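Local coordinates for sensor protein kinase HptS (Staphylococcus aureus, PDB 6LKG) that acts as a two-component sensor histidine kinase, its sensor region probably detecting hexose phosphate outside the cell together with an ABC-transporter-type partner protein, at residues E64-N69 against T98-I103; S13-E18 against V157-A162; Q127-L132 against Y145-F150; Q57-Y62 against A106-L111. One frame throughout, in Å; residues are numbered along the deposited sequence.

Contact 1: E64-N69 against T98-I103; sequences ELSGPN and TYMLKI
P68 lies over one face of the Y99 ring, its CD 4.2 Å from the ring centroid and offset toward the rim. This is a CH-pi contact, and proline suits it because CD, bonded to the ring nitrogen, is a polarised methylene. The main chain of G67 and S66 approaches the same ring obliquely: G67 CA comes to 3.4 Å from Y99 CD2, an approach possible because glycine carries no side chain here. Y99 keeps CG beside its own backbone N (chi1 -75°), which carries the ring out to the G67-P68 end of segment 64-69. Its hydroxyl bonds to N96, and F94 meets the ring with planes about 75° apart. Beyond the ring the two strands run antiparallel, joined by four backbone bonds in two hydrogen-bonded pairs, E64 with K102 and S66 with M100; E64 N to K102 O is 2.8 Å. Between them the non-hydrogen-bonded pair L65 and L101 turns to the face that Y99 also lines. There L65 CD1 packs 3.8 Å from Y99 CB and 4.0 Å from L101 CB, the leucine branch filling the buried layer between Y99 and L101. The other face is more polar: S66 OG lies 3.8 Å from M100 CE, whose chain bends back at its last torsion, whereas E64 OE1 and K102 NZ stay 6.7 Å apart. The pair forms the middle of a four-stranded antiparallel sheet, with strand 70-73 beyond 60-67 and strand 85-93 beyond 98-107, while L37 from a loop packs on both L65 and Y99.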
# COMPACT_ATOMS: atom_id res chain seq x y z
N GLU D 64 -2.14 19.19 6.29
CA GLU D 64 -0.93 19.10 7.10
C GLU D 64 -0.50 20.52 7.44
O GLU D 64 -0.05 21.26 6.56
CB GLU D 64 0.18 18.35 6.38
CG GLU D 64 -0.03 16.85 6.27
CD GLU D 64 1.13 16.13 5.60
OE1 GLU D 64 2.02 16.81 5.05
OE2 GLU D 64 1.15 14.88 5.63
N LEU D 65 -0.66 20.91 8.70
CA LEU D 65 -0.25 22.22 9.19
C LEU D 65 1.00 22.01 10.04
O LEU D 65 0.91 21.48 11.15
CB LEU D 65 -1.37 22.89 9.98
CG LEU D 65 -1.12 24.32 10.44
CD1 LEU D 65 -0.93 25.25 9.25
CD2 LEU D 65 -2.26 24.80 11.32
N SER D 66 2.15 22.42 9.52
CA SER D 66 3.43 22.12 10.14
C SER D 66 4.17 23.40 10.49
O SER D 66 4.12 24.39 9.74
CB SER D 66 4.30 21.26 9.23
OG SER D 66 4.53 21.91 7.99
N GLY D 67 4.85 23.38 11.63
CA GLY D 67 5.68 24.48 12.05
C GLY D 67 6.46 24.10 13.29
O GLY D 67 6.65 22.92 13.60
N PRO D 68 6.91 25.10 14.04
CA PRO D 68 7.59 24.81 15.31
C PRO D 68 6.62 24.20 16.31
O PRO D 68 5.55 24.77 16.58
CB PRO D 68 8.09 26.19 15.78
CG PRO D 68 8.04 27.06 14.57
CD PRO D 68 6.90 26.54 13.74
N ASN D 69 6.97 23.03 16.82
CA ASN D 69 6.24 22.29 17.85
C ASN D 69 4.97 21.63 17.33
O ASN D 69 4.26 20.99 18.13
CB ASN D 69 5.90 23.18 19.05
CG ASN D 69 7.10 23.43 19.95
OD1 ASN D 69 7.72 24.49 19.91
ND2 ASN D 69 7.46 22.43 20.75
N THR D 98 5.52 31.38 11.32
CA THR D 98 4.89 30.98 10.07
C THR D 98 4.70 29.47 10.08
O THR D 98 5.53 28.72 10.59
CB THR D 98 5.75 31.42 8.88
OG1 THR D 98 5.71 32.84 8.76
CG2 THR D 98 5.24 30.80 7.58
N TYR D 99 3.58 29.02 9.51
CA TYR D 99 3.25 27.61 9.41
C TYR D 99 2.90 27.29 7.97
O TYR D 99 2.20 28.06 7.31
CB TYR D 99 2.09 27.25 10.35
CG TYR D 99 2.45 27.18 11.81
CD1 TYR D 99 2.58 28.34 12.57
CD2 TYR D 99 2.64 25.96 12.45
CE1 TYR D 99 2.90 28.29 13.92
CE2 TYR D 99 2.97 25.90 13.79
CZ TYR D 99 3.10 27.06 14.52
OH TYR D 99 3.42 27.00 15.86
N MET D 100 3.38 26.15 7.49
CA MET D 100 3.07 25.70 6.14
C MET D 100 1.81 24.84 6.17
O MET D 100 1.70 23.92 6.98
CB MET D 100 4.23 24.91 5.54
CG MET D 100 3.95 24.39 4.14
SD MET D 100 5.40 23.70 3.33
CE MET D 100 5.83 22.40 4.47
N LEU D 101 0.87 25.15 5.29
CA LEU D 101 -0.35 24.36 5.14
C LEU D 101 -0.32 23.66 3.79
O LEU D 101 -0.25 24.31 2.75
CB LEU D 101 -1.60 25.24 5.27
CG LEU D 101 -2.92 24.50 5.06
CD1 LEU D 101 -3.13 23.46 6.15
CD2 LEU D 101 -4.09 25.47 5.00
N LYS D 102 -0.37 22.33 3.82
CA LYS D 102 -0.51 21.51 2.62
C LYS D 102 -1.86 20.82 2.64
O LYS D 102 -2.29 20.31 3.68
CB LYS D 102 0.61 20.46 2.53
CG LYS D 102 1.97 21.00 2.11
CD LYS D 102 3.00 19.88 2.11
CE LYS D 102 4.38 20.39 1.75
NZ LYS D 102 4.43 20.92 0.36
N ILE D 103 -2.52 20.79 1.49
CA ILE D 103 -3.80 20.10 1.33
C ILE D 103 -3.60 19.02 0.27
O ILE D 103 -3.21 19.32 -0.86
CB ILE D 103 -4.92 21.06 0.91
CG1 ILE D 103 -5.08 22.19 1.94
CG2 ILE D 103 -6.23 20.30 0.76
CD1 ILE D 103 -5.54 21.73 3.28

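Contact 2: S13-E18 against V157-A162; sequences SLHHTE and VKLNHA
H15 and N160 supply the flat-group stacking: the side-chain amide lies over one face of the imidazole, the planes 26° apart. N160 ND2 is 3.0 Å from H15 ND1 but sits above the ring at a poor angle for a hydrogen bond, so the two flat groups meet as a stack. N160 CB adds a CH-pi contact, 4.0 Å from the H15 ring centroid. At the edge of the imidazole, in its plane, H15 NE2 is 3.5 Å from L159 CA.

Apolar packing is lighter. L14 CD1 meets L159 CD2 at 4.1 Å, two buried leucines whose ends meet.

E18, bent at its second torsion (chi2 -87°), lays its carboxylate in van der Waals contact on the H161 methylene, E18 CD 3.3 Å from H161 CB, carboxylate and ring planes 18° apart; H161 NE2 bonds to Y85 OH.

Polar bonds act mainly within the turn. K158 NZ donates to L159 O at 2.8 Å and to A162 O at 3.1 Å, the long lysine bridging two carbonyls, and K158 O accepts from Q11. A long N-terminal helix packed on the connection between strands 153-158 and 164-170 is consistent with the tandem Cache-type architecture of extracytoplasmic sensor domains.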
# COMPACT_ATOMS: atom_id res chain seq x y z
N SER D 13 -15.86 19.78 -10.28
CA SER D 13 -15.74 19.42 -8.87
C SER D 13 -14.39 19.82 -8.30
O SER D 13 -14.31 20.33 -7.18
CB SER D 13 -15.98 17.92 -8.70
OG SER D 13 -15.96 17.55 -7.33
N LEU D 14 -13.31 19.60 -9.07
CA LEU D 14 -11.98 19.97 -8.59
C LEU D 14 -11.84 21.48 -8.48
O LEU D 14 -11.23 21.98 -7.53
CB LEU D 14 -10.92 19.38 -9.51
CG LEU D 14 -10.77 17.86 -9.45
CD1 LEU D 14 -9.84 17.36 -10.55
CD2 LEU D 14 -10.28 17.41 -8.08
N HIS D 15 -12.41 22.22 -9.44
CA HIS D 15 -12.36 23.68 -9.37
C HIS D 15 -13.11 24.20 -8.15
O HIS D 15 -12.67 25.15 -7.50
CB HIS D 15 -12.94 24.28 -10.65
CG HIS D 15 -12.09 24.06 -11.86
ND1 HIS D 15 -12.48 24.44 -13.13
CD2 HIS D 15 -10.86 23.51 -12.00
CE1 HIS D 15 -11.53 24.13 -13.99
NE2 HIS D 15 -10.54 23.56 -13.33
N HIS D 16 -14.26 23.59 -7.84
CA HIS D 16 -15.01 23.99 -6.65
C HIS D 16 -14.23 23.72 -5.38
O HIS D 16 -14.19 24.57 -4.48
CB HIS D 16 -16.35 23.25 -6.61
CG HIS D 16 -17.13 23.50 -5.37
ND1 HIS D 16 -17.11 22.64 -4.30
CD2 HIS D 16 -17.95 24.53 -5.00
CE1 HIS D 16 -17.88 23.10 -3.33
NE2 HIS D 16 -18.40 24.25 -3.74
N THR D 17 -13.60 22.55 -5.27
CA THR D 17 -12.80 22.25 -4.09
C THR D 17 -11.65 23.23 -3.94
O THR D 17 -11.39 23.74 -2.84
CB THR D 17 -12.27 20.81 -4.16
OG1 THR D 17 -13.36 19.89 -4.01
CG2 THR D 17 -11.24 20.57 -3.07
N GLU D 18 -10.96 23.53 -5.04
CA GLU D 18 -9.82 24.43 -4.97
C GLU D 18 -10.26 25.85 -4.65
O GLU D 18 -9.56 26.58 -3.93
CB GLU D 18 -9.04 24.39 -6.29
CG GLU D 18 -7.60 24.85 -6.15
CD GLU D 18 -7.45 26.35 -6.30
OE1 GLU D 18 -8.36 26.99 -6.86
OE2 GLU D 18 -6.40 26.87 -5.88
N VAL D 157 -8.33 17.77 -19.87
CA VAL D 157 -8.68 19.18 -19.69
C VAL D 157 -7.69 19.78 -18.70
O VAL D 157 -7.11 19.08 -17.86
CB VAL D 157 -10.14 19.35 -19.20
CG1 VAL D 157 -10.25 19.03 -17.72
CG2 VAL D 157 -10.63 20.76 -19.50
N LYS D 158 -7.49 21.09 -18.80
CA LYS D 158 -6.58 21.79 -17.91
C LYS D 158 -7.33 22.28 -16.68
O LYS D 158 -8.46 22.78 -16.78
CB LYS D 158 -5.92 22.98 -18.61
CG LYS D 158 -4.81 23.62 -17.78
CD LYS D 158 -4.33 24.94 -18.36
CE LYS D 158 -3.48 25.70 -17.35
NZ LYS D 158 -4.29 26.26 -16.23
N LEU D 159 -6.71 22.13 -15.52
CA LEU D 159 -7.26 22.64 -14.27
C LEU D 159 -6.86 24.09 -14.07
O LEU D 159 -5.82 24.54 -14.55
CB LEU D 159 -6.78 21.79 -13.08
CG LEU D 159 -7.01 20.28 -13.22
CD1 LEU D 159 -6.49 19.54 -12.01
CD2 LEU D 159 -8.49 19.98 -13.44
N ASN D 160 -7.71 24.84 -13.36
CA ASN D 160 -7.55 26.29 -13.31
C ASN D 160 -6.40 26.71 -12.41
O ASN D 160 -5.70 27.68 -12.70
CB ASN D 160 -8.84 26.95 -12.81
CG ASN D 160 -9.95 26.89 -13.83
OD1 ASN D 160 -9.72 26.60 -15.00
ND2 ASN D 160 -11.17 27.18 -13.40
N HIS D 161 -6.18 25.98 -11.31
CA HIS D 161 -5.28 26.46 -10.27
C HIS D 161 -3.80 26.28 -10.59
O HIS D 161 -2.96 26.87 -9.89
CB HIS D 161 -5.58 25.74 -8.95
CG HIS D 161 -5.25 24.29 -8.96
ND1 HIS D 161 -6.01 23.35 -9.64
CD2 HIS D 161 -4.24 23.60 -8.37
CE1 HIS D 161 -5.48 22.15 -9.47
NE2 HIS D 161 -4.41 22.27 -8.70
N ALA D 162 -3.45 25.51 -11.61
CA ALA D 162 -2.04 25.27 -11.92
C ALA D 162 -1.93 24.79 -13.35
O ALA D 162 -2.93 24.58 -14.05
CB ALA D 162 -1.43 24.26 -10.94

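Contact 3: Q127-L132 against Y145-F150; sequences QYDNIL and YRPQQF
D129 and R146 form the salt bridge of this contact, OD2 lying 2.8 Å from NH1. The carboxylate oxygen meets the edge of the guanidinium in its plane. The planes of the two groups stand 81° apart, and OD2 alone meets NH1, rather than both oxygens forming a fork. The arginine bends at its second torsion (chi2 -41°), which returns NH1 toward D129 even though the side chain sets out from the backbone in the other direction.

The backbone adds one hydrogen bond, Y145 N to D129 O at 2.8 Å and nearly straight (170°). Y145 O, by contrast, is buried here without a polar partner. D129 takes a left-handed backbone conformation, a turn geometry that aspartate tolerates better than most residues. A water lies 3.2 Å from R146 NH2, in the guanidinium plane, and 3.1 Å from Y128 O, to which it probably donates. K144 also bonds to Y128 O and to the amide oxygen of N130.

Apolar contact is confined to I131, whose CG1 lies 3.8 Å from Y145 CB; the Y145 ring goes on to F139 and L123.

D129 OD2 is shared by R146 and K28 of the neighbouring ABC transporter chain, which ties the contact to that interface, and OD1 has a long, weak ion pair with R165. Positive groups gathered round one carboxylate should favour its ionised form.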
# COMPACT_ATOMS: atom_id res chain seq x y z
N GLN D 127 2.96 20.12 -16.87
CA GLN D 127 3.37 20.37 -18.24
C GLN D 127 4.64 19.62 -18.62
O GLN D 127 4.98 19.58 -19.81
CB GLN D 127 3.57 21.87 -18.46
CG GLN D 127 4.76 22.47 -17.74
CD GLN D 127 4.40 23.02 -16.38
OE1 GLN D 127 3.71 22.37 -15.59
NE2 GLN D 127 4.87 24.23 -16.09
N TYR D 128 5.35 19.04 -17.66
CA TYR D 128 6.53 18.22 -17.93
C TYR D 128 6.23 16.73 -17.84
O TYR D 128 7.16 15.92 -17.73
CB TYR D 128 7.66 18.60 -16.98
CG TYR D 128 7.96 20.08 -16.95
CD1 TYR D 128 8.60 20.70 -18.02
CD2 TYR D 128 7.59 20.86 -15.87
CE1 TYR D 128 8.87 22.05 -18.00
CE2 TYR D 128 7.86 22.22 -15.84
CZ TYR D 128 8.50 22.81 -16.91
OH TYR D 128 8.76 24.16 -16.90
N ASP D 129 4.95 16.36 -17.88
CA ASP D 129 4.47 14.98 -17.87
C ASP D 129 4.74 14.27 -16.56
O ASP D 129 4.66 13.03 -16.49
CB ASP D 129 5.06 14.18 -19.04
CG ASP D 129 4.58 14.68 -20.39
OD1 ASP D 129 3.48 15.25 -20.46
OD2 ASP D 129 5.32 14.49 -21.38
N ASN D 130 5.04 15.01 -15.49
CA ASN D 130 5.14 14.41 -14.17
C ASN D 130 3.76 13.99 -13.69
O ASN D 130 2.80 14.76 -13.76
CB ASN D 130 5.75 15.41 -13.17
CG ASN D 130 7.19 15.73 -13.49
OD1 ASN D 130 8.01 14.84 -13.70
ND2 ASN D 130 7.51 17.02 -13.51
N ILE D 131 3.65 12.76 -13.19
CA ILE D 131 2.38 12.26 -12.68
C ILE D 131 2.17 12.83 -11.28
O ILE D 131 2.95 12.57 -10.37
CB ILE D 131 2.35 10.73 -12.66
CG1 ILE D 131 2.45 10.17 -14.08
CG2 ILE D 131 1.08 10.24 -11.99
CD1 ILE D 131 2.60 8.67 -14.15
N LEU D 132 1.11 13.62 -11.12
CA LEU D 132 0.78 14.22 -9.84
C LEU D 132 -0.35 13.50 -9.12
O LEU D 132 -0.49 13.65 -7.90
CB LEU D 132 0.43 15.69 -10.02
CG LEU D 132 1.47 16.51 -10.79
CD1 LEU D 132 0.97 17.91 -11.05
CD2 LEU D 132 2.80 16.53 -10.05
N TYR D 145 4.43 10.32 -17.25
CA TYR D 145 3.40 9.77 -18.11
C TYR D 145 3.81 10.03 -19.56
O TYR D 145 3.97 11.19 -19.95
CB TYR D 145 2.03 10.38 -17.83
CG TYR D 145 0.94 9.87 -18.76
CD1 TYR D 145 0.57 8.53 -18.74
CD2 TYR D 145 0.31 10.71 -19.66
CE1 TYR D 145 -0.42 8.05 -19.58
CE2 TYR D 145 -0.68 10.23 -20.51
CZ TYR D 145 -1.04 8.90 -20.46
OH TYR D 145 -2.02 8.41 -21.30
N ARG D 146 3.95 8.99 -20.33
CA ARG D 146 4.35 9.13 -21.70
C ARG D 146 3.20 8.82 -22.62
O ARG D 146 2.87 7.67 -22.83
CB ARG D 146 5.53 8.23 -21.97
CG ARG D 146 6.82 8.78 -21.42
CD ARG D 146 6.96 10.29 -21.64
NE ARG D 146 8.23 10.76 -21.09
CZ ARG D 146 8.50 12.00 -20.74
NH1 ARG D 146 7.61 12.93 -20.88
NH2 ARG D 146 9.68 12.29 -20.27
N PRO D 147 2.56 9.83 -23.13
CA PRO D 147 1.33 9.64 -23.88
C PRO D 147 1.56 8.78 -25.11
O PRO D 147 0.75 7.94 -25.44
CB PRO D 147 0.95 11.06 -24.28
CG PRO D 147 2.17 11.87 -24.10
CD PRO D 147 2.92 11.24 -23.00
N GLN D 148 2.69 8.99 -25.75
CA GLN D 148 3.01 8.35 -26.99
C GLN D 148 3.04 6.87 -26.75
O GLN D 148 3.06 6.12 -27.69
CB GLN D 148 4.34 8.84 -27.52
CG GLN D 148 4.28 10.26 -28.06
CD GLN D 148 5.63 10.82 -28.54
OE1 GLN D 148 6.70 10.40 -28.09
NE2 GLN D 148 5.58 11.78 -29.44
N GLN D 149 3.01 6.42 -25.51
CA GLN D 149 3.19 5.01 -25.22
C GLN D 149 1.95 4.20 -24.97
O GLN D 149 2.02 2.98 -24.87
CB GLN D 149 4.14 4.81 -24.06
CG GLN D 149 5.45 5.53 -24.23
CD GLN D 149 6.61 4.65 -23.87
OE1 GLN D 149 6.59 3.46 -24.12
NE2 GLN D 149 7.64 5.25 -23.29
N PHE D 150 0.82 4.85 -24.89
CA PHE D 150 -0.42 4.12 -24.69
C PHE D 150 -1.55 4.35 -25.66
O PHE D 150 -1.74 5.42 -26.18
CB PHE D 150 -0.93 4.32 -23.30
CG PHE D 150 0.09 4.09 -22.25
CD1 PHE D 150 0.95 5.10 -21.89
CD2 PHE D 150 0.17 2.87 -21.61
CE1 PHE D 150 1.88 4.90 -20.90
CE2 PHE D 150 1.09 2.66 -20.62
CZ PHE D 150 1.95 3.68 -20.27
O HOH W 1 9.52 15.47 -19.73

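Contact 4: Q57-Y62 against A106-L111; sequences QPATLY and ANTPRL
The end of an antiparallel strand pair, where strand 98-107 gives way to helix 109-118 beside the start of strand 60-67, is joined here by T60, A106 and N107. The pairing of T60 with N107 is loose, that of a fraying strand end: T60 N donates to N107 O at 2.9 Å, and A106 N returns a bond to T60 O at 3.0 Å. A third bond runs between side chains: T60 OG1 donates to N107 OD1 at 2.7 Å, the hydroxyl sitting 38° out of the amide plane. N107 places its CG between its own backbone N and carbonyl carbon (chi1 58°), and this turns OD1 back over T60. A small hydroxyl and a short amide can thus meet close to the backbone, although N107 N itself is buried without a partner.

On the apolar side, A106 CB abuts the edge of the Y62 ring, in its plane, 3.7 Å from CE2; a methyl is small enough to lie against the ring edge. Separately, the A59 methyl meets a hydroxyl, CB 3.3 Å from T108 OG1. T108 occupies the N-cap position, but its side chain makes no capping bond. P109 opens the helix, where a residue without an N-H costs no helical bond, and its CD rests 3.4 Å from P58 O. Q57 folds back on 57-59, NE2 donating to A59 O at 2.6 Å.

Helix 3-27 passes beside the junction: T17 bonds to Q57, S13 touches P58, and E9 pairs with R110. Strand 131-134 of the second sheet reaches it through Y133, whose hydroxyl bonds to A106 O.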
# COMPACT_ATOMS: atom_id res chain seq x y z
N GLN D 57 -16.66 20.59 0.93
CA GLN D 57 -16.38 20.08 -0.40
C GLN D 57 -16.49 18.56 -0.40
O GLN D 57 -16.38 17.93 0.65
CB GLN D 57 -15.00 20.55 -0.88
CG GLN D 57 -13.89 20.23 0.08
CD GLN D 57 -13.35 18.85 -0.16
OE1 GLN D 57 -13.06 18.48 -1.30
NE2 GLN D 57 -13.22 18.06 0.90
N PRO D 58 -16.71 17.94 -1.58
CA PRO D 58 -16.91 16.48 -1.62
C PRO D 58 -15.65 15.63 -1.51
O PRO D 58 -15.71 14.51 -1.00
CB PRO D 58 -17.59 16.27 -2.98
CG PRO D 58 -17.05 17.37 -3.82
CD PRO D 58 -16.90 18.56 -2.91
N ALA D 59 -14.51 16.12 -2.00
CA ALA D 59 -13.33 15.28 -2.12
C ALA D 59 -12.78 14.86 -0.75
O ALA D 59 -13.02 15.52 0.27
CB ALA D 59 -12.23 15.99 -2.91
N THR D 60 -12.06 13.74 -0.74
CA THR D 60 -11.36 13.27 0.45
C THR D 60 -10.06 14.04 0.57
O THR D 60 -9.10 13.79 -0.16
CB THR D 60 -11.10 11.77 0.37
OG1 THR D 60 -12.34 11.07 0.19
CG2 THR D 60 -10.43 11.27 1.64
N LEU D 61 -10.02 15.00 1.49
CA LEU D 61 -8.87 15.88 1.64
C LEU D 61 -8.20 15.64 2.98
O LEU D 61 -8.85 15.35 3.99
CB LEU D 61 -9.27 17.36 1.54
CG LEU D 61 -9.87 17.86 0.22
CD1 LEU D 61 -10.07 19.37 0.30
CD2 LEU D 61 -8.98 17.49 -0.95
N TYR D 62 -6.87 15.78 2.98
CA TYR D 62 -6.08 15.70 4.20
C TYR D 62 -5.21 16.94 4.29
O TYR D 62 -4.51 17.28 3.32
CB TYR D 62 -5.22 14.43 4.23
CG TYR D 62 -6.04 13.16 4.28
CD1 TYR D 62 -6.64 12.75 5.46
CD2 TYR D 62 -6.20 12.37 3.15
CE1 TYR D 62 -7.39 11.59 5.52
CE2 TYR D 62 -6.94 11.21 3.20
CZ TYR D 62 -7.53 10.82 4.38
OH TYR D 62 -8.27 9.66 4.42
N ALA D 106 -6.75 12.58 -1.56
CA ALA D 106 -6.55 11.14 -1.73
C ALA D 106 -7.46 10.58 -2.81
O ALA D 106 -7.08 9.66 -3.53
CB ALA D 106 -6.77 10.41 -0.41
N ASN D 107 -8.66 11.14 -2.93
CA ASN D 107 -9.63 10.74 -3.95
C ASN D 107 -10.76 11.76 -3.93
O ASN D 107 -10.79 12.66 -3.09
CB ASN D 107 -10.16 9.33 -3.69
CG ASN D 107 -10.80 9.18 -2.32
OD1 ASN D 107 -11.90 9.68 -2.08
ND2 ASN D 107 -10.12 8.49 -1.41
N THR D 108 -11.68 11.61 -4.87
CA THR D 108 -12.93 12.35 -4.88
C THR D 108 -14.03 11.40 -5.33
O THR D 108 -13.76 10.46 -6.09
CB THR D 108 -12.85 13.59 -5.79
OG1 THR D 108 -13.84 14.55 -5.39
CG2 THR D 108 -13.06 13.22 -7.25
N PRO D 109 -15.26 11.59 -4.84
CA PRO D 109 -16.34 10.66 -5.22
C PRO D 109 -16.55 10.53 -6.72
O PRO D 109 -16.89 9.44 -7.19
CB PRO D 109 -17.57 11.26 -4.52
CG PRO D 109 -17.00 11.97 -3.34
CD PRO D 109 -15.68 12.54 -3.80
N ARG D 110 -16.36 11.60 -7.49
CA ARG D 110 -16.59 11.52 -8.92
C ARG D 110 -15.58 10.59 -9.59
O ARG D 110 -15.95 9.77 -10.44
CB ARG D 110 -16.54 12.91 -9.55
CG ARG D 110 -17.85 13.68 -9.52
CD ARG D 110 -18.79 13.25 -10.64
NE ARG D 110 -19.38 11.94 -10.40
CZ ARG D 110 -19.87 11.15 -11.36
NH1 ARG D 110 -19.85 11.55 -12.62
NH2 ARG D 110 -20.38 9.97 -11.04
N LEU D 111 -14.31 10.71 -9.22
CA LEU D 111 -13.29 9.86 -9.82
C LEU D 111 -13.40 8.42 -9.31
O LEU D 111 -13.18 7.47 -10.07
CB LEU D 111 -11.90 10.43 -9.52
CG LEU D 111 -11.60 11.76 -10.21
CD1 LEU D 111 -10.19 12.23 -9.89
CD2 LEU D 111 -11.82 11.66 -11.72

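In the fold
From the N terminus, helix 3-27 opens contact 2 at residues 13-18, a loop that closes only at 157-162 and holds the other three contacts. Within it, contact 4 opens at 57-62 and closes at 106-111, enclosing contact 1, which joins the same two strands nearer the far end of the first sheet; I103 and L61 pack between them. Contact 3 follows in series at 127-150, a short loop at the edge of the second sheet, on strand 131-134. None cross. Contacts 2 and 4, their centres about 13 Å apart, touch where T17 of helix 3-27 packs on P58 and L61. Together they join the long helix to both sheets, contact 2 at the second and contact 4 beside the first.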